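Local coordinates for protein putative adhesin (Bacteroides thetaiotaomicron, PDB 4QDG) that probably serves as an outer-membrane lipoprotein of the FimB/Mfa2 fimbrillin-anchor family, with a likely role in pilus-based cell adhesion, and binds magnesium ions, at residues A[88-96]-A[106-114]. Sequence-based numbering, arbitrary orientation.
Sequences KSSFLMKYT and LQVELDSEC
Lys94, Leu106 and Glu109 bury the most surface where strand 91-94 pairs antiparallel with strand 107-110. The chi1 of -166° sets Lys94 CG opposite the backbone N, and the extended chain beyond it carries NZ past Gln107 to Glu109. There NZ forms a salt bridge of 3.0 Å with Glu109 OE1, met nearly along the C-O axis, while Lys94 CD runs 3.9 Å from Gln107 OE1. This diagonal pairing would probably favour the charged form of both groups.

On the opposite face from Lys94 and Glu109, Met93 and Val108 point together, and Leu106 and Tyr95 extend this largely apolar group. Leu106 lays CD1 over one face of the Tyr95 ring, 3.9 Å from its centroid, and the same methyl lies 3.6 Å from CG of the selenomethionine Met93, so one branch packs against both side chains. Val108 CG2 approaches Met93 CG more loosely.

At the non-hydrogen-bonded pair of Phe91 and Leu110 the side chains diverge from the backbone, yet Leu110 CD1 still comes over one face of the Phe91 ring, 3.7 Å from its centroid, in a second CH-pi contact.

Leu92 exchanges two backbone bonds with Glu109, and Lys94 N is held by Gln107 O, whereas the return bond from Gln107 N to Lys94 O is longer (3.3 Å) and more bent. Past the strands, Asp111 N donates a hydrogen bond to Ser90 O (2.9 Å), tying the loop before strand 91-94 to the turn where Asp111 OD1 caps Glu113 N; Asp111 OD2 is salt-bridged to Arg120.

Ser90 OG is hydrogen-bonded to the backbone N of His124, a magnesium ligand. Strand 107-110 is the middle of a three-stranded antiparallel sheet completed by strand 180-181, and the Met93, Leu106 and Val108 face packs on strands 38-44 and 75-82.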
ATOM      1  N   LYS A  88     -10.551   2.292 -12.325  1.00 59.52           N
ATOM      2  CA  LYS A  88     -10.526   2.633 -10.891  1.00 57.46           C
ATOM      3  C   LYS A  88      -9.126   3.107 -10.411  1.00 54.84           C
ATOM      4  O   LYS A  88      -9.036   3.776  -9.380  1.00 53.97           O
ATOM      5  CB  LYS A  88     -10.960   1.434 -10.025  1.00 59.79           C
ATOM      6  CG  LYS A  88     -12.292   0.791 -10.348  1.00 76.05           C
ATOM      7  CD  LYS A  88     -12.404  -0.520  -9.573  1.00 89.59           C
ATOM      8  CE  LYS A  88     -13.542  -1.385 -10.058  1.00106.75           C
ATOM      9  NZ  LYS A  88     -13.568  -2.703  -9.368  1.00114.88           N
ATOM     10  N   SER A  89      -8.057   2.752 -11.162  1.00 47.37           N
ATOM     11  CA  SER A  89      -6.645   3.014 -10.876  1.00 44.93           C
ATOM     12  C   SER A  89      -6.329   4.402 -10.284  1.00 46.17           C
ATOM     13  O   SER A  89      -6.879   5.420 -10.703  1.00 48.72           O
ATOM     14  CB  SER A  89      -5.800   2.817 -12.125  1.00 46.52           C
ATOM     15  OG  SER A  89      -4.436   2.777 -11.749  1.00 54.22           O
ATOM     16  N   SER A  90      -5.419   4.417  -9.316  1.00 37.97           N
ATOM     17  CA  SER A  90      -4.949   5.639  -8.674  1.00 35.96           C
ATOM     18  C   SER A  90      -3.517   6.011  -9.161  1.00 37.76           C
ATOM     19  O   SER A  90      -3.063   7.135  -8.943  1.00 37.24           O
ATOM     20  CB  SER A  90      -4.974   5.468  -7.162  1.00 35.33           C
ATOM     21  OG  SER A  90      -6.292   5.181  -6.724  1.00 41.17           O
ATOM     22  N   PHE A  91      -2.815   5.067  -9.826  1.00 33.77           N
ATOM     23  CA  PHE A  91      -1.441   5.283 -10.266  1.00 34.32           C
ATOM     24  C   PHE A  91      -1.292   5.228 -11.795  1.00 43.53           C
ATOM     25  O   PHE A  91      -2.185   4.750 -12.497  1.00 43.97           O
ATOM     26  CB  PHE A  91      -0.506   4.259  -9.591  1.00 33.60           C
ATOM     27  CG  PHE A  91      -0.387   4.388  -8.083  1.00 32.94           C
ATOM     28  CD1 PHE A  91      -1.396   3.915  -7.243  1.00 33.92           C
ATOM     29  CD2 PHE A  91       0.743   4.948  -7.506  1.00 34.11           C
ATOM     30  CE1 PHE A  91      -1.299   4.047  -5.864  1.00 33.90           C
ATOM     31  CE2 PHE A  91       0.853   5.060  -6.117  1.00 35.84           C
ATOM     32  CZ  PHE A  91      -0.167   4.603  -5.306  1.00 32.58           C
ATOM     33  N   LEU A  92      -0.174   5.757 -12.306  1.00 41.79           N
ATOM     34  CA  LEU A  92       0.097   5.773 -13.746  1.00 43.57           C
ATOM     35  C   LEU A  92       1.512   5.345 -14.049  1.00 51.34           C
ATOM     36  O   LEU A  92       2.439   5.686 -13.310  1.00 49.99           O
ATOM     37  CB  LEU A  92      -0.099   7.192 -14.344  1.00 44.57           C
ATOM     38  CG  LEU A  92      -1.463   7.871 -14.224  1.00 50.29           C
ATOM     39  CD1 LEU A  92      -1.349   9.358 -14.473  1.00 50.93           C
ATOM     40  CD2 LEU A  92      -2.452   7.275 -15.200  1.00 54.42           C
HETATM   41  N   MSE A  93       1.691   4.640 -15.168  1.00 52.49           N
HETATM   42  CA  MSE A  93       3.005   4.310 -15.682  1.00 54.58           C
HETATM   43  C   MSE A  93       3.584   5.578 -16.246  1.00 57.44           C
HETATM   44  O   MSE A  93       2.879   6.343 -16.903  1.00 57.41           O
HETATM   45  CB  MSE A  93       2.929   3.225 -16.745  1.00 58.79           C
HETATM   46  CG  MSE A  93       3.452   1.923 -16.261  1.00 67.93           C
HETATM   47 SE   MSE A  93       2.883   0.559 -17.495  0.75 80.49          SE
HETATM   48  CE  MSE A  93       3.354  -0.902 -16.442  1.00 76.06           C
ATOM     49  N   LYS A  94       4.841   5.825 -15.953  1.00 54.43           N
ATOM     50  CA  LYS A  94       5.537   7.046 -16.347  1.00 55.31           C
ATOM     51  C   LYS A  94       6.847   6.703 -17.067  1.00 60.66           C
ATOM     52  O   LYS A  94       7.705   5.992 -16.533  1.00 59.22           O
ATOM     53  CB  LYS A  94       5.790   7.884 -15.075  1.00 55.70           C
ATOM     54  CG  LYS A  94       6.201   9.326 -15.295  1.00 57.47           C
ATOM     55  CD  LYS A  94       6.616   9.952 -13.968  1.00 53.17           C
ATOM     56  CE  LYS A  94       7.213  11.331 -14.132  1.00 56.99           C
ATOM     57  NZ  LYS A  94       7.777  11.835 -12.855  1.00 67.98           N
ATOM     58  N   TYR A  95       6.975   7.182 -18.294  1.00 60.56           N
ATOM     59  CA  TYR A  95       8.189   7.013 -19.096  1.00 61.73           C
ATOM     60  C   TYR A  95       8.793   8.388 -19.296  1.00 68.65           C
ATOM     61  O   TYR A  95       8.056   9.379 -19.431  1.00 68.98           O
ATOM     62  CB  TYR A  95       7.912   6.303 -20.443  1.00 62.98           C
ATOM     63  CG  TYR A  95       7.779   4.798 -20.347  1.00 62.61           C
ATOM     64  CD1 TYR A  95       8.902   3.985 -20.220  1.00 64.45           C
ATOM     65  CD2 TYR A  95       6.535   4.181 -20.457  1.00 62.68           C
ATOM     66  CE1 TYR A  95       8.786   2.594 -20.140  1.00 64.89           C
ATOM     67  CE2 TYR A  95       6.407   2.791 -20.398  1.00 63.10           C
ATOM     68  CZ  TYR A  95       7.538   1.998 -20.248  1.00 71.79           C
ATOM     69  OH  TYR A  95       7.426   0.624 -20.189  1.00 72.70           O
ATOM     70  N   THR A  96      10.129   8.470 -19.243  1.00 66.83           N
ATOM     71  CA  THR A  96      10.818   9.752 -19.399  1.00 67.36           C
ATOM     72  C   THR A  96      11.033  10.003 -20.904  1.00 70.50           C
ATOM     73  O   THR A  96      11.701   9.187 -21.570  1.00 69.30           O
ATOM     74  CB  THR A  96      12.125   9.799 -18.568  1.00 75.85           C
ATOM     75  OG1 THR A  96      11.842   9.388 -17.231  1.00 77.68           O
ATOM     76  CG2 THR A  96      12.757  11.190 -18.540  1.00 74.72           C
ATOM     77  N   LEU A 106      11.281   2.089 -16.451  1.00 41.55           N
ATOM     78  CA  LEU A 106       9.941   2.243 -15.948  1.00 41.07           C
ATOM     79  C   LEU A 106       9.891   2.880 -14.548  1.00 43.35           C
ATOM     80  O   LEU A 106      10.720   2.623 -13.663  1.00 42.88           O
ATOM     81  CB  LEU A 106       9.201   0.903 -15.961  1.00 40.78           C
ATOM     82  CG  LEU A 106       7.681   0.931 -15.815  1.00 46.08           C
ATOM     83  CD1 LEU A 106       7.018   2.008 -16.721  1.00 47.27           C
ATOM     84  CD2 LEU A 106       7.124  -0.424 -16.102  1.00 48.66           C
ATOM     85  N   GLN A 107       8.916   3.781 -14.420  1.00 37.17           N
ATOM     86  CA  GLN A 107       8.480   4.482 -13.242  1.00 35.15           C
ATOM     87  C   GLN A 107       6.965   4.421 -13.181  1.00 36.87           C
ATOM     88  O   GLN A 107       6.321   4.398 -14.237  1.00 34.89           O
ATOM     89  CB  GLN A 107       8.950   5.938 -13.255  1.00 36.69           C
ATOM     90  CG  GLN A 107      10.443   6.090 -13.074  1.00 37.06           C
ATOM     91  CD  GLN A 107      10.882   7.519 -12.964  1.00 55.10           C
ATOM     92  OE1 GLN A 107      10.093   8.467 -13.014  1.00 56.85           O
ATOM     93  NE2 GLN A 107      12.169   7.703 -12.817  1.00 48.64           N
ATOM     94  N   VAL A 108       6.404   4.389 -11.949  1.00 32.15           N
ATOM     95  CA  VAL A 108       4.978   4.443 -11.625  1.00 32.18           C
ATOM     96  C   VAL A 108       4.799   5.600 -10.631  1.00 39.05           C
ATOM     97  O   VAL A 108       5.500   5.678  -9.615  1.00 38.38           O
ATOM     98  CB  VAL A 108       4.404   3.090 -11.107  1.00 34.01           C
ATOM     99  CG1 VAL A 108       3.002   3.229 -10.520  1.00 32.36           C
ATOM    100  CG2 VAL A 108       4.405   2.063 -12.219  1.00 34.67           C
ATOM    101  N   GLU A 109       3.874   6.505 -10.938  1.00 38.48           N
ATOM    102  CA  GLU A 109       3.592   7.646 -10.086  1.00 38.79           C
ATOM    103  C   GLU A 109       2.125   7.711  -9.739  1.00 37.23           C
ATOM    104  O   GLU A 109       1.293   7.334 -10.553  1.00 34.23           O
ATOM    105  CB  GLU A 109       4.008   8.947 -10.796  1.00 42.47           C
ATOM    106  CG  GLU A 109       4.255  10.097  -9.824  1.00 63.14           C
ATOM    107  CD  GLU A 109       4.392  11.484 -10.421  1.00 94.03           C
ATOM    108  OE1 GLU A 109       5.089  11.629 -11.451  1.00 70.78           O
ATOM    109  OE2 GLU A 109       3.832  12.434  -9.824  1.00100.13           O
ATOM    110  N   LEU A 110       1.798   8.223  -8.536  1.00 33.41           N
ATOM    111  CA  LEU A 110       0.401   8.456  -8.170  1.00 31.97           C
ATOM    112  C   LEU A 110      -0.147   9.610  -9.002  1.00 40.23           C
ATOM    113  O   LEU A 110       0.540  10.612  -9.205  1.00 41.23           O
ATOM    114  CB  LEU A 110       0.266   8.785  -6.669  1.00 30.33           C
ATOM    115  CG  LEU A 110      -1.162   9.015  -6.128  1.00 33.66           C
ATOM    116  CD1 LEU A 110      -1.870   7.702  -5.831  1.00 30.83           C
ATOM    117  CD2 LEU A 110      -1.151   9.871  -4.888  1.00 36.14           C
ATOM    118  N   ASP A 111      -1.388   9.469  -9.469  1.00 39.05           N
ATOM    119  CA  ASP A 111      -2.126  10.539 -10.126  1.00 40.07           C
ATOM    120  C   ASP A 111      -2.417  11.576  -9.028  1.00 43.70           C
ATOM    121  O   ASP A 111      -3.101  11.249  -8.057  1.00 42.82           O
ATOM    122  CB  ASP A 111      -3.417   9.960 -10.756  1.00 41.98           C
ATOM    123  CG  ASP A 111      -4.302  10.921 -11.543  1.00 50.79           C
ATOM    124  OD1 ASP A 111      -4.138  12.167 -11.385  1.00 48.95           O
ATOM    125  OD2 ASP A 111      -5.176  10.436 -12.294  1.00 60.75           O
ATOM    126  N   SER A 112      -1.832  12.781  -9.137  1.00 41.64           N
ATOM    127  CA  SER A 112      -1.945  13.874  -8.154  1.00 41.94           C
ATOM    128  C   SER A 112      -3.406  14.273  -7.808  1.00 44.99           C
ATOM    129  O   SER A 112      -3.652  14.794  -6.718  1.00 44.27           O
ATOM    130  CB  SER A 112      -1.187  15.101  -8.645  1.00 47.55           C
ATOM    131  OG  SER A 112      -1.768  15.627  -9.831  1.00 63.76           O
ATOM    132  N   GLU A 113      -4.357  13.998  -8.716  1.00 42.16           N
ATOM    133  CA  GLU A 113      -5.778  14.304  -8.533  1.00 42.47           C
ATOM    134  C   GLU A 113      -6.383  13.511  -7.365  1.00 43.57           C
ATOM    135  O   GLU A 113      -7.326  13.988  -6.724  1.00 42.78           O
ATOM    136  CB  GLU A 113      -6.543  14.031  -9.842  1.00 45.39           C
ATOM    137  CG  GLU A 113      -7.478  15.140 -10.313  1.00 57.74           C
ATOM    138  CD  GLU A 113      -7.165  16.576  -9.934  1.00 83.50           C
ATOM    139  OE1 GLU A 113      -6.092  17.089 -10.329  1.00 70.51           O
ATOM    140  OE2 GLU A 113      -8.007  17.196  -9.244  1.00 87.60           O
ATOM    141  N   CYS A 114      -5.782  12.346  -7.039  1.00 39.48           N
ATOM    142  CA  CYS A 114      -6.162  11.489  -5.899  1.00 38.18           C
ATOM    143  C   CYS A 114      -5.878  12.148  -4.557  1.00 42.55           C
ATOM    144  O   CYS A 114      -6.497  11.762  -3.573  1.00 41.38           O
ATOM    145  CB  CYS A 114      -5.446  10.151  -5.989  1.00 36.95           C
ATOM    146  SG  CYS A 114      -5.904   9.183  -7.442  1.00 41.23           S
TER